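PDB 5B3T: biliverdin reductase from Synechocystis sp., which probably catalyses the NAD(P)H-dependent reduction of biliverdin, a tetrapyrrole produced by heme degradation. Local coordinates for residues A156-I161 / A234-G239. Sequence-based numbering, arbitrary orientation.
Sequences ARYSTI and AEVIYG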
loop_
_atom_site.group_PDB
_atom_site.type_symbol
_atom_site.label_atom_id
_atom_site.label_comp_id
_atom_site.label_asym_id
_atom_site.label_seq_id
_atom_site.Cartn_x
_atom_site.Cartn_y
_atom_site.Cartn_z
ATOM N N ALA A 156 -19.738 0.873 7.512
ATOM C CA ALA A 156 -18.408 1.452 7.601
ATOM C C ALA A 156 -18.235 2.477 6.492
ATOM O O ALA A 156 -18.787 2.330 5.398
ATOM C CB ALA A 156 -17.308 0.389 7.503
ATOM N N ARG A 157 -17.460 3.518 6.784
ATOM C CA ARG A 157 -17.182 4.558 5.805
ATOM C C ARG A 157 -15.719 4.956 5.902
ATOM O O ARG A 157 -15.241 5.332 6.978
ATOM C CB ARG A 157 -18.081 5.784 6.009
ATOM C CG ARG A 157 -17.885 6.856 4.949
ATOM C CD ARG A 157 -18.986 7.899 4.997
ATOM N NE ARG A 157 -19.159 8.543 3.698
ATOM C CZ ARG A 157 -18.510 9.639 3.325
ATOM N NH1 ARG A 157 -17.657 10.212 4.162
ATOM N NH2 ARG A 157 -18.717 10.164 2.126
ATOM N N TYR A 158 -15.018 4.867 4.776
ATOM C CA TYR A 158 -13.603 5.208 4.673
ATOM C C TYR A 158 -13.471 6.240 3.561
ATOM O O TYR A 158 -13.632 5.911 2.381
ATOM C CB TYR A 158 -12.766 3.954 4.395
ATOM C CG TYR A 158 -11.303 4.187 4.085
ATOM C CD1 TYR A 158 -10.584 5.202 4.704
ATOM C CD2 TYR A 158 -10.633 3.364 3.189
ATOM C CE1 TYR A 158 -9.243 5.403 4.419
ATOM C CE2 TYR A 158 -9.295 3.555 2.900
ATOM C CZ TYR A 158 -8.605 4.574 3.517
ATOM O OH TYR A 158 -7.273 4.762 3.226
ATOM N N SER A 159 -13.197 7.487 3.935
ATOM C CA SER A 159 -13.181 8.593 2.987
ATOM C C SER A 159 -11.873 9.357 3.106
ATOM O O SER A 159 -11.486 9.771 4.204
ATOM C CB SER A 159 -14.365 9.538 3.221
ATOM O OG SER A 159 -14.324 10.627 2.316
ATOM N N THR A 160 -11.203 9.546 1.973
ATOM C CA THR A 160 -9.980 10.335 1.882
ATOM C C THR A 160 -10.201 11.403 0.820
ATOM O O THR A 160 -10.290 11.090 -0.372
ATOM C CB THR A 160 -8.777 9.459 1.531
ATOM O OG1 THR A 160 -8.740 8.324 2.405
ATOM C CG2 THR A 160 -7.487 10.243 1.688
ATOM N N ILE A 161 -10.300 12.659 1.246
ATOM C CA ILE A 161 -10.448 13.790 0.336
ATOM C C ILE A 161 -9.308 14.759 0.607
ATOM O O ILE A 161 -9.126 15.208 1.745
ATOM C CB ILE A 161 -11.811 14.480 0.486
ATOM C CG1 ILE A 161 -12.922 13.569 -0.040
ATOM C CG2 ILE A 161 -11.814 15.808 -0.256
ATOM C CD1 ILE A 161 -14.310 14.155 0.083
ATOM N N ALA A 234 -20.211 -1.033 3.124
ATOM C CA ALA A 234 -19.073 -0.139 3.269
ATOM C C ALA A 234 -19.058 0.878 2.139
ATOM O O ALA A 234 -19.357 0.551 0.986
ATOM C CB ALA A 234 -17.753 -0.916 3.287
ATOM N N GLU A 235 -18.712 2.114 2.482
ATOM C CA GLU A 235 -18.515 3.183 1.517
ATOM C C GLU A 235 -17.034 3.530 1.493
ATOM O O GLU A 235 -16.427 3.733 2.550
ATOM C CB GLU A 235 -19.353 4.411 1.883
ATOM C CG GLU A 235 -20.833 4.113 2.074
ATOM C CD GLU A 235 -21.580 5.266 2.714
ATOM O OE1 GLU A 235 -20.917 6.181 3.244
ATOM O OE2 GLU A 235 -22.828 5.253 2.700
ATOM N N VAL A 236 -16.451 3.574 0.298
ATOM C CA VAL A 236 -15.027 3.846 0.123
ATOM C C VAL A 236 -14.890 5.003 -0.855
ATOM O O VAL A 236 -15.261 4.876 -2.028
ATOM C CB VAL A 236 -14.260 2.611 -0.379
ATOM C CG1 VAL A 236 -12.778 2.917 -0.490
ATOM C CG2 VAL A 236 -14.491 1.427 0.548
ATOM N N ILE A 237 -14.353 6.124 -0.377
ATOM C CA ILE A 237 -14.338 7.383 -1.113
ATOM C C ILE A 237 -12.895 7.848 -1.263
ATOM O O ILE A 237 -12.143 7.878 -0.282
ATOM C CB ILE A 237 -15.177 8.461 -0.402
ATOM C CG1 ILE A 237 -16.514 7.885 0.072
ATOM C CG2 ILE A 237 -15.401 9.658 -1.316
ATOM C CD1 ILE A 237 -17.416 7.411 -1.048
ATOM N N TYR A 238 -12.515 8.219 -2.485
ATOM C CA TYR A 238 -11.187 8.763 -2.751
ATOM C C TYR A 238 -11.328 9.973 -3.658
ATOM O O TYR A 238 -11.754 9.842 -4.810
ATOM C CB TYR A 238 -10.263 7.722 -3.394
ATOM C CG TYR A 238 -8.849 8.220 -3.626
ATOM C CD1 TYR A 238 -8.500 8.869 -4.805
ATOM C CD2 TYR A 238 -7.865 8.042 -2.662
ATOM C CE1 TYR A 238 -7.210 9.327 -5.016
ATOM C CE2 TYR A 238 -6.574 8.494 -2.865
ATOM C CZ TYR A 238 -6.253 9.135 -4.043
ATOM O OH TYR A 238 -4.969 9.586 -4.249
ATOM N N GLY A 239 -10.962 11.142 -3.142
ATOM C CA GLY A 239 -10.975 12.355 -3.935
ATOM C C GLY A 239 -9.756 13.219 -3.692
ATOM O O GLY A 239 -9.271 13.311 -2.562
HETATM O O HOH W 1 -10.491 6.548 1.222
#
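The one parallel pairing in the mixed sheet of the C-terminal alpha/beta domain joins 156-161 to 234-239, with Arg-157 facing Glu-235 and Ser-159 facing Ile-237. Five backbone hydrogen bonds alternate between the strands, from Glu-235 N to Ala-156 O (2.9 Å) through to Gly-239 N to Thr-160 O (2.9 Å). On the Arg-157 face, the arginine runs out extended, CG anti to the backbone N (chi1 -176°), and offers the edge of its guanidinium to the carboxylate of Glu-235, whose plane stands almost perpendicular (87°). The salt bridge from Arg-157 NE to Glu-235 OE1 measures 3.0 Å but is bent, a weak hydrogen bond; Glu-235 OE2 is held by Tyr-155 OH. Ile-237 CG1 lies over one guanidinium face, 3.8 Å from Arg-157 NH2. A leucine at Arg-157 would probably leave Glu-235 OE1 without its cationic mate. In this Gfo/Idh/MocA-type domain the opposite face of the sheet carries Tyr-158 and Val-236, packed against helix 183-189. Here water 1 sits over the centre of the Tyr-158 ring, donates to Ile-237 O (2.6 Å) and bonds Thr-160 OG1 (2.8 Å). Farther along this face, the Tyr-238 side chain is about 7 Å from that of Asn-84, which binds NADP(+) in the cofactor-bound enzyme.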